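Local atomic coordinates of actin-related protein 8 (Homo sapiens, PDB entry 4FO0), a protein that binds ATP with low basal ATPase activity, does not polymerise, and is a proposed core subunit of the INO80 chromatin-remodelling complex. Residues A[143-148]-A[303-308]; A[495-500]-A[530-535]. One frame throughout, in Å; residues are numbered along the deposited sequence.

Contact 1: A[143-148]-A[303-308]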
ATOM      1  N   VAL A 143     -21.276   4.312  -1.560  1.00 32.11           N
ATOM      2  CA  VAL A 143     -22.206   5.152  -2.268  1.00 34.60           C
ATOM      3  C   VAL A 143     -22.593   4.479  -3.587  1.00 32.56           C
ATOM      4  O   VAL A 143     -21.729   4.109  -4.382  1.00 37.00           O
ATOM      5  CB  VAL A 143     -21.585   6.535  -2.511  1.00 44.25           C
ATOM      6  CG1 VAL A 143     -22.431   7.348  -3.475  1.00 34.21           C
ATOM      7  CG2 VAL A 143     -21.405   7.257  -1.170  1.00 28.42           C
ATOM      8  N   ASN A 144     -23.892   4.283  -3.783  1.00 35.55           N
ATOM      9  CA  ASN A 144     -24.427   3.803  -5.044  1.00 35.18           C
ATOM     10  C   ASN A 144     -23.793   4.593  -6.188  1.00 35.24           C
ATOM     11  O   ASN A 144     -23.794   5.814  -6.174  1.00 38.39           O
ATOM     12  CB  ASN A 144     -25.943   3.964  -5.042  1.00 32.11           C
ATOM     13  CG  ASN A 144     -26.613   3.371  -6.277  1.00 43.82           C
ATOM     14  OD1 ASN A 144     -26.045   3.337  -7.369  1.00 37.85           O
ATOM     15  ND2 ASN A 144     -27.846   2.925  -6.105  1.00 46.17           N
ATOM     16  N   PRO A 145     -23.212   3.889  -7.166  1.00 43.62           N
ATOM     17  CA  PRO A 145     -22.513   4.504  -8.303  1.00 35.41           C
ATOM     18  C   PRO A 145     -23.441   5.408  -9.106  1.00 48.54           C
ATOM     19  O   PRO A 145     -22.968   6.275  -9.844  1.00 47.12           O
ATOM     20  CB  PRO A 145     -22.120   3.308  -9.165  1.00 31.51           C
ATOM     21  CG  PRO A 145     -22.230   2.134  -8.292  1.00 37.10           C
ATOM     22  CD  PRO A 145     -23.206   2.419  -7.225  1.00 34.86           C
ATOM     23  N   LEU A 146     -24.748   5.193  -8.967  1.00 39.53           N
ATOM     24  CA  LEU A 146     -25.743   6.042  -9.621  1.00 50.07           C
ATOM     25  C   LEU A 146     -26.055   7.342  -8.877  1.00 54.65           C
ATOM     26  O   LEU A 146     -26.654   8.251  -9.446  1.00 56.76           O
ATOM     27  CB  LEU A 146     -27.038   5.274  -9.806  1.00 51.08           C
ATOM     28  CG  LEU A 146     -26.917   4.085 -10.744  1.00 64.24           C
ATOM     29  CD1 LEU A 146     -28.218   3.317 -10.723  1.00 41.18           C
ATOM     30  CD2 LEU A 146     -26.572   4.561 -12.151  1.00 44.49           C
ATOM     31  N   ASP A 147     -25.679   7.428  -7.605  1.00 39.61           N
ATOM     32  CA  ASP A 147     -25.856   8.671  -6.859  1.00 47.26           C
ATOM     33  C   ASP A 147     -24.972   9.779  -7.380  1.00 43.47           C
ATOM     34  O   ASP A 147     -23.967   9.538  -8.045  1.00 43.52           O
ATOM     35  CB  ASP A 147     -25.570   8.485  -5.377  1.00 57.77           C
ATOM     36  CG  ASP A 147     -26.766   7.993  -4.620  1.00 74.29           C
ATOM     37  OD1 ASP A 147     -26.792   8.209  -3.388  1.00 74.32           O
ATOM     38  OD2 ASP A 147     -27.673   7.398  -5.257  1.00 74.11           O
ATOM     39  N   CYS A 148     -25.350  11.003  -7.044  1.00 43.55           N
ATOM     40  CA  CYS A 148     -24.697  12.181  -7.583  1.00 52.12           C
ATOM     41  C   CYS A 148     -23.519  12.525  -6.692  1.00 43.16           C
ATOM     42  O   CYS A 148     -23.524  13.529  -5.975  1.00 44.39           O
ATOM     43  CB  CYS A 148     -25.687  13.350  -7.674  1.00 54.86           C
ATOM     44  SG  CYS A 148     -26.694  13.590  -6.159  1.00 88.44           S
ATOM     45  N   LEU A 303     -13.618  -3.547 -13.725  1.00 34.32           N
ATOM     46  CA  LEU A 303     -12.546  -2.932 -12.941  1.00 36.47           C
ATOM     47  C   LEU A 303     -12.850  -1.485 -12.525  1.00 46.48           C
ATOM     48  O   LEU A 303     -12.265  -0.964 -11.573  1.00 53.31           O
ATOM     49  CB  LEU A 303     -11.224  -3.020 -13.696  1.00 32.25           C
ATOM     50  CG  LEU A 303     -10.694  -4.452 -13.831  1.00 52.21           C
ATOM     51  CD1 LEU A 303      -9.553  -4.551 -14.853  1.00 37.81           C
ATOM     52  CD2 LEU A 303     -10.238  -4.969 -12.477  1.00 36.72           C
ATOM     53  N   THR A 304     -13.775  -0.849 -13.234  1.00 39.36           N
ATOM     54  CA  THR A 304     -14.187   0.518 -12.933  1.00 43.06           C
ATOM     55  C   THR A 304     -15.167   0.583 -11.767  1.00 41.95           C
ATOM     56  O   THR A 304     -15.564   1.662 -11.337  1.00 58.51           O
ATOM     57  CB  THR A 304     -14.900   1.145 -14.141  1.00 49.75           C
ATOM     58  OG1 THR A 304     -15.955   0.276 -14.570  1.00 43.87           O
ATOM     59  CG2 THR A 304     -13.933   1.345 -15.281  1.00 41.49           C
ATOM     60  N   ASN A 305     -15.566  -0.576 -11.267  1.00 37.59           N
ATOM     61  CA  ASN A 305     -16.604  -0.652 -10.261  1.00 33.13           C
ATOM     62  C   ASN A 305     -16.032  -0.933  -8.845  1.00 37.32           C
ATOM     63  O   ASN A 305     -15.348  -1.922  -8.618  1.00 33.68           O
ATOM     64  CB  ASN A 305     -17.620  -1.713 -10.694  1.00 37.61           C
ATOM     65  CG  ASN A 305     -18.729  -1.906  -9.686  1.00 41.94           C
ATOM     66  OD1 ASN A 305     -18.561  -2.587  -8.658  1.00 34.10           O
ATOM     67  ND2 ASN A 305     -19.874  -1.306  -9.966  1.00 47.54           N
ATOM     68  N   LYS A 306     -16.314  -0.047  -7.898  1.00 38.20           N
ATOM     69  CA  LYS A 306     -15.739  -0.134  -6.555  1.00 35.54           C
ATOM     70  C   LYS A 306     -16.001  -1.447  -5.845  1.00 38.60           C
ATOM     71  O   LYS A 306     -15.104  -1.996  -5.195  1.00 44.12           O
ATOM     72  CB  LYS A 306     -16.238   1.014  -5.675  1.00 32.59           C
ATOM     73  CG  LYS A 306     -15.284   2.181  -5.574  1.00 29.86           C
ATOM     74  CD  LYS A 306     -15.911   3.482  -6.071  1.00 39.88           C
ATOM     75  CE  LYS A 306     -17.059   3.931  -5.185  1.00 41.94           C
ATOM     76  NZ  LYS A 306     -18.192   4.417  -6.028  1.00 44.33           N
ATOM     77  N   MET A 307     -17.238  -1.931  -5.946  1.00 40.54           N
ATOM     78  CA  MET A 307     -17.629  -3.164  -5.264  1.00 37.82           C
ATOM     79  C   MET A 307     -16.853  -4.363  -5.820  1.00 35.59           C
ATOM     80  O   MET A 307     -16.362  -5.199  -5.062  1.00 31.95           O
ATOM     81  CB  MET A 307     -19.148  -3.400  -5.366  1.00 31.70           C
ATOM     82  CG  MET A 307     -20.012  -2.429  -4.552  1.00 30.51           C
ATOM     83  SD  MET A 307     -19.720  -2.594  -2.778  1.00 48.20           S
ATOM     84  CE  MET A 307     -18.681  -1.163  -2.488  1.00 38.42           C
ATOM     85  N   ASP A 308     -16.766  -4.433  -7.148  1.00 30.84           N
ATOM     86  CA  ASP A 308     -15.994  -5.446  -7.844  1.00 30.51           C
ATOM     87  C   ASP A 308     -14.529  -5.391  -7.437  1.00 40.49           C
ATOM     88  O   ASP A 308     -13.892  -6.421  -7.185  1.00 41.33           O
ATOM     89  CB  ASP A 308     -16.106  -5.241  -9.353  1.00 31.39           C
ATOM     90  CG  ASP A 308     -17.501  -5.537  -9.878  1.00 46.68           C
ATOM     91  OD1 ASP A 308     -18.298  -6.139  -9.128  1.00 42.44           O
ATOM     92  OD2 ASP A 308     -17.799  -5.180 -11.040  1.00 46.02           O
TER
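Lys306 reaches from the first turn of helix 306-319 to the backbone carbonyl of Val143. Its CB already points at 143-148, and CG, CD and CE carry the amine across without touching that segment themselves. Bends in the last three torsions, with chi3 at 66°, fold the chain between CB and the amine. At the tip, NZ comes within 3.9 Å of Val143 O, a loose polar approach. A lysine suits this place: its long side chain touches Ile151 of strand 149-152 while still carrying the charge toward Val143 O. A glycerol, probably from the crystallisation liquor, is modelled beside the amine, though the details there are doubtful.

As in actin, this probably corresponds to the place where subdomains 2 and 4 face each other across the mouth of the nucleotide cleft, and only 102 Å² is buried between the segments. The second touch is between Pro145 CG and Asn305 ND2, 4.5 Å apart. Asn305 is the N-cap of the helix: its OD1 takes Asp308 N at 3.0 Å, nearly straight at 169° and in the carbonyl plane, which fixes the amide and leaves ND2 on the side of the proline. Pro145 in turn occupies the second position of a type I turn, where its ring-restricted phi is welcome. Asn144 opens that turn and braces it twice, its O accepting from Asp147 N at 2.9 Å and its OD1 from Leu146 N at 2.8 Å in an Asx turn, the latter donor tilted 34° from the carbonyl plane.

Contact 2: A[495-500]-A[530-535]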
ATOM      1  N   ASP A 495      30.808  -2.791   4.474  1.00 75.33           N
ATOM      2  CA  ASP A 495      30.307  -3.248   5.756  1.00 82.53           C
ATOM      3  C   ASP A 495      28.822  -2.960   5.827  1.00 73.85           C
ATOM      4  O   ASP A 495      28.049  -3.771   6.336  1.00 73.74           O
ATOM      5  CB  ASP A 495      31.057  -2.591   6.914  1.00 80.42           C
ATOM      6  CG  ASP A 495      32.195  -3.456   7.425  1.00118.73           C
ATOM      7  OD1 ASP A 495      31.926  -4.379   8.224  1.00128.00           O
ATOM      8  OD2 ASP A 495      33.355  -3.226   7.017  1.00122.38           O
ATOM      9  N   THR A 496      28.430  -1.804   5.300  1.00 60.65           N
ATOM     10  CA  THR A 496      27.023  -1.486   5.158  1.00 60.68           C
ATOM     11  C   THR A 496      26.350  -2.609   4.372  1.00 69.18           C
ATOM     12  O   THR A 496      25.389  -3.216   4.859  1.00 64.29           O
ATOM     13  CB  THR A 496      26.807  -0.146   4.436  1.00 66.92           C
ATOM     14  OG1 THR A 496      27.281   0.928   5.256  1.00 60.17           O
ATOM     15  CG2 THR A 496      25.335   0.074   4.162  1.00 56.02           C
ATOM     16  N   LYS A 497      26.867  -2.907   3.177  1.00 46.74           N
ATOM     17  CA  LYS A 497      26.268  -3.944   2.338  1.00 47.37           C
ATOM     18  C   LYS A 497      26.143  -5.272   3.065  1.00 60.25           C
ATOM     19  O   LYS A 497      25.120  -5.945   2.969  1.00 65.82           O
ATOM     20  CB  LYS A 497      27.043  -4.144   1.045  1.00 44.94           C
ATOM     21  CG  LYS A 497      27.022  -2.953   0.132  1.00 46.57           C
ATOM     22  CD  LYS A 497      27.784  -3.254  -1.148  1.00 46.86           C
ATOM     23  CE  LYS A 497      28.013  -1.988  -1.945  1.00 45.37           C
ATOM     24  NZ  LYS A 497      28.260  -2.265  -3.382  1.00 51.58           N
ATOM     25  N   LYS A 498      27.183  -5.670   3.784  1.00 65.30           N
ATOM     26  CA  LYS A 498      27.083  -6.904   4.541  1.00 65.31           C
ATOM     27  C   LYS A 498      25.826  -6.832   5.397  1.00 64.23           C
ATOM     28  O   LYS A 498      25.008  -7.758   5.406  1.00 64.86           O
ATOM     29  CB  LYS A 498      28.322  -7.135   5.410  1.00 78.40           C
ATOM     30  CG  LYS A 498      29.428  -7.919   4.719  1.00 90.97           C
ATOM     31  CD  LYS A 498      30.458  -8.446   5.723  1.00101.73           C
ATOM     32  CE  LYS A 498      31.186  -7.309   6.440  1.00113.73           C
ATOM     33  NZ  LYS A 498      32.094  -7.792   7.529  1.00 89.39           N
ATOM     34  N   LYS A 499      25.665  -5.712   6.096  1.00 56.15           N
ATOM     35  CA  LYS A 499      24.527  -5.533   6.990  1.00 52.26           C
ATOM     36  C   LYS A 499      23.194  -5.591   6.252  1.00 60.29           C
ATOM     37  O   LYS A 499      22.247  -6.207   6.731  1.00 60.39           O
ATOM     38  CB  LYS A 499      24.664  -4.229   7.775  1.00 63.18           C
ATOM     39  CG  LYS A 499      25.858  -4.229   8.729  1.00 72.65           C
ATOM     40  CD  LYS A 499      25.756  -3.154   9.805  1.00 91.56           C
ATOM     41  CE  LYS A 499      25.978  -1.754   9.244  1.00 89.41           C
ATOM     42  NZ  LYS A 499      25.660  -0.702  10.259  1.00 95.85           N
ATOM     43  N   MET A 500      23.138  -4.965   5.078  1.00 56.49           N
ATOM     44  CA  MET A 500      21.922  -4.922   4.268  1.00 48.42           C
ATOM     45  C   MET A 500      21.510  -6.273   3.687  1.00 54.69           C
ATOM     46  O   MET A 500      20.345  -6.657   3.801  1.00 50.73           O
ATOM     47  CB  MET A 500      22.057  -3.897   3.139  1.00 44.12           C
ATOM     48  CG  MET A 500      22.343  -2.473   3.618  1.00 48.32           C
ATOM     49  SD  MET A 500      21.273  -1.966   4.977  1.00 55.37           S
ATOM     50  CE  MET A 500      21.971  -0.392   5.449  1.00 53.04           C
ATOM     51  N   PRO A 530      27.839 -13.310  -5.588  1.00 77.30           N
ATOM     52  CA  PRO A 530      28.247 -14.568  -4.952  1.00 71.12           C
ATOM     53  C   PRO A 530      29.381 -14.333  -3.971  1.00 75.40           C
ATOM     54  O   PRO A 530      29.513 -15.070  -2.991  1.00 65.81           O
ATOM     55  CB  PRO A 530      28.724 -15.425  -6.131  1.00 57.19           C
ATOM     56  CG  PRO A 530      28.365 -14.648  -7.382  1.00 61.37           C
ATOM     57  CD  PRO A 530      28.327 -13.221  -6.970  1.00 73.95           C
ATOM     58  N   SER A 531      30.181 -13.302  -4.239  1.00 68.23           N
ATOM     59  CA  SER A 531      31.237 -12.891  -3.325  1.00 71.43           C
ATOM     60  C   SER A 531      30.684 -12.582  -1.928  1.00 66.20           C
ATOM     61  O   SER A 531      31.241 -13.025  -0.923  1.00 74.72           O
ATOM     62  CB  SER A 531      31.981 -11.679  -3.887  1.00 57.90           C
ATOM     63  OG  SER A 531      31.650 -10.509  -3.159  1.00 76.82           O
ATOM     64  N   PHE A 532      29.582 -11.832  -1.875  1.00 70.63           N
ATOM     65  CA  PHE A 532      28.940 -11.469  -0.608  1.00 65.70           C
ATOM     66  C   PHE A 532      28.184 -12.634   0.002  1.00 69.43           C
ATOM     67  O   PHE A 532      28.122 -12.777   1.230  1.00 66.36           O
ATOM     68  CB  PHE A 532      27.983 -10.291  -0.792  1.00 55.88           C
ATOM     69  CG  PHE A 532      28.659  -8.952  -0.779  1.00 61.71           C
ATOM     70  CD1 PHE A 532      29.018  -8.355   0.426  1.00 48.15           C
ATOM     71  CD2 PHE A 532      28.936  -8.282  -1.972  1.00 58.07           C
ATOM     72  CE1 PHE A 532      29.647  -7.104   0.452  1.00 56.92           C
ATOM     73  CE2 PHE A 532      29.565  -7.030  -1.962  1.00 45.79           C
ATOM     74  CZ  PHE A 532      29.922  -6.439  -0.743  1.00 46.11           C
ATOM     75  N   ARG A 533      27.601 -13.458  -0.863  1.00 68.95           N
ATOM     76  CA  ARG A 533      26.860 -14.639  -0.430  1.00 66.01           C
ATOM     77  C   ARG A 533      27.735 -15.532   0.440  1.00 73.36           C
ATOM     78  O   ARG A 533      27.241 -16.225   1.328  1.00 59.18           O
ATOM     79  CB  ARG A 533      26.364 -15.423  -1.642  1.00 64.88           C
ATOM     80  CG  ARG A 533      25.442 -16.564  -1.288  1.00 59.05           C
ATOM     81  CD  ARG A 533      25.516 -17.654  -2.340  1.00 79.83           C
ATOM     82  NE  ARG A 533      24.561 -18.719  -2.062  1.00 86.82           N
ATOM     83  CZ  ARG A 533      23.471 -18.943  -2.789  1.00102.43           C
ATOM     84  NH1 ARG A 533      23.213 -18.182  -3.848  1.00100.39           N
ATOM     85  NH2 ARG A 533      22.646 -19.933  -2.469  1.00 84.79           N
ATOM     86  N   ARG A 534      29.039 -15.507   0.170  1.00 78.68           N
ATOM     87  CA  ARG A 534      30.012 -16.273   0.941  1.00 80.32           C
ATOM     88  C   ARG A 534      30.370 -15.558   2.237  1.00 84.60           C
ATOM     89  O   ARG A 534      30.129 -16.069   3.334  1.00 76.14           O
ATOM     90  CB  ARG A 534      31.261 -16.545   0.102  1.00 74.21           C
ATOM     91  CG  ARG A 534      31.047 -17.658  -0.918  1.00 88.96           C
ATOM     92  CD  ARG A 534      32.302 -17.954  -1.727  1.00100.60           C
ATOM     93  NE  ARG A 534      32.284 -17.280  -3.021  1.00101.53           N
ATOM     94  CZ  ARG A 534      33.036 -16.229  -3.331  1.00 98.10           C
ATOM     95  NH1 ARG A 534      33.890 -15.733  -2.436  1.00 72.01           N
ATOM     96  NH2 ARG A 534      32.939 -15.680  -4.540  1.00 74.07           N
ATOM     97  N   ILE A 535      30.934 -14.364   2.103  1.00 77.59           N
ATOM     98  CA  ILE A 535      31.230 -13.522   3.256  1.00 80.28           C
ATOM     99  C   ILE A 535      30.117 -13.500   4.311  1.00 79.36           C
ATOM    100  O   ILE A 535      30.386 -13.276   5.486  1.00 81.55           O
ATOM    101  CB  ILE A 535      31.472 -12.077   2.811  1.00 92.03           C
ATOM    102  CG1 ILE A 535      32.387 -12.048   1.584  1.00 91.69           C
ATOM    103  CG2 ILE A 535      32.026 -11.256   3.966  1.00 83.34           C
ATOM    104  CD1 ILE A 535      32.244 -10.788   0.740  1.00 86.05           C
TER
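Phe532 and Lys497 both set CG beside the backbone N and opposite the carbonyl carbon (chi1 -82° for Phe532), and this sends ring and chain into the space between their two helices. Beyond CG, Lys497 is extended and passes the ring at a slant, its CB 4.0 Å from Phe532 CE1 and its CD 3.9 Å from Phe532 CZ. Lys498 meets the same ring at its edge, with CG 4.3 Å from Phe532 CD1 and near the ring plane. One turn further along, Ile535 has CG2 anti to its backbone N; that methyl lies 3.7 Å from Lys498 CD, the two side chains running at about a right angle.

The segments 495-500 and 530-535 cross at -75°, their axes 10.4 Å apart at closest approach, a spacing that leaves room for side chains to meet. Helix 530-535 lies in the connection between parallel neighbouring strands 503-507 and 540-542, a beta-alpha-beta crossover of the six-stranded sheet, while helix 494-502 leads into the first of them. Phe532 also meets the ring of Tyr501; its broad, apolar ring suits a place with methylenes on one helix and a second aromatic close by.

Both lysines lend methylenes to the apolar patch and take their amines past it. Lys497 NZ forms a salt bridge with Asp489, and Lys498 NZ one with Asp495 OD1 at 3.5 Å, within its own helix. With no hydrogen bond or salt bridge between the two segments, they are held here by van der Waals and hydrophobic contact, which has little directional preference, while the charges find partners outside the apolar patch.

Contacts 1 and 2 lie on opposite sides of the chain's centre, their own centres 50 Å apart and their nearest atoms about 35 Å apart, and they follow one another along the chain without interleaving. Contact 1 is the one near the nucleotide: the side chain of Lys306 is about 10 Å from that of Thr25 and about 11 Å from that of Asp255, both ATP-binding residues. It probably lies at the mouth of the cleft, at some remove from those residues. Contact 2 lies away from the annotated sites, packing helices beside the sheet that contains strands 503-507 and 540-542. By analogy with actin, contact 1 probably joins parts on the two sides of the cleft, contact 2 elements of one lobe.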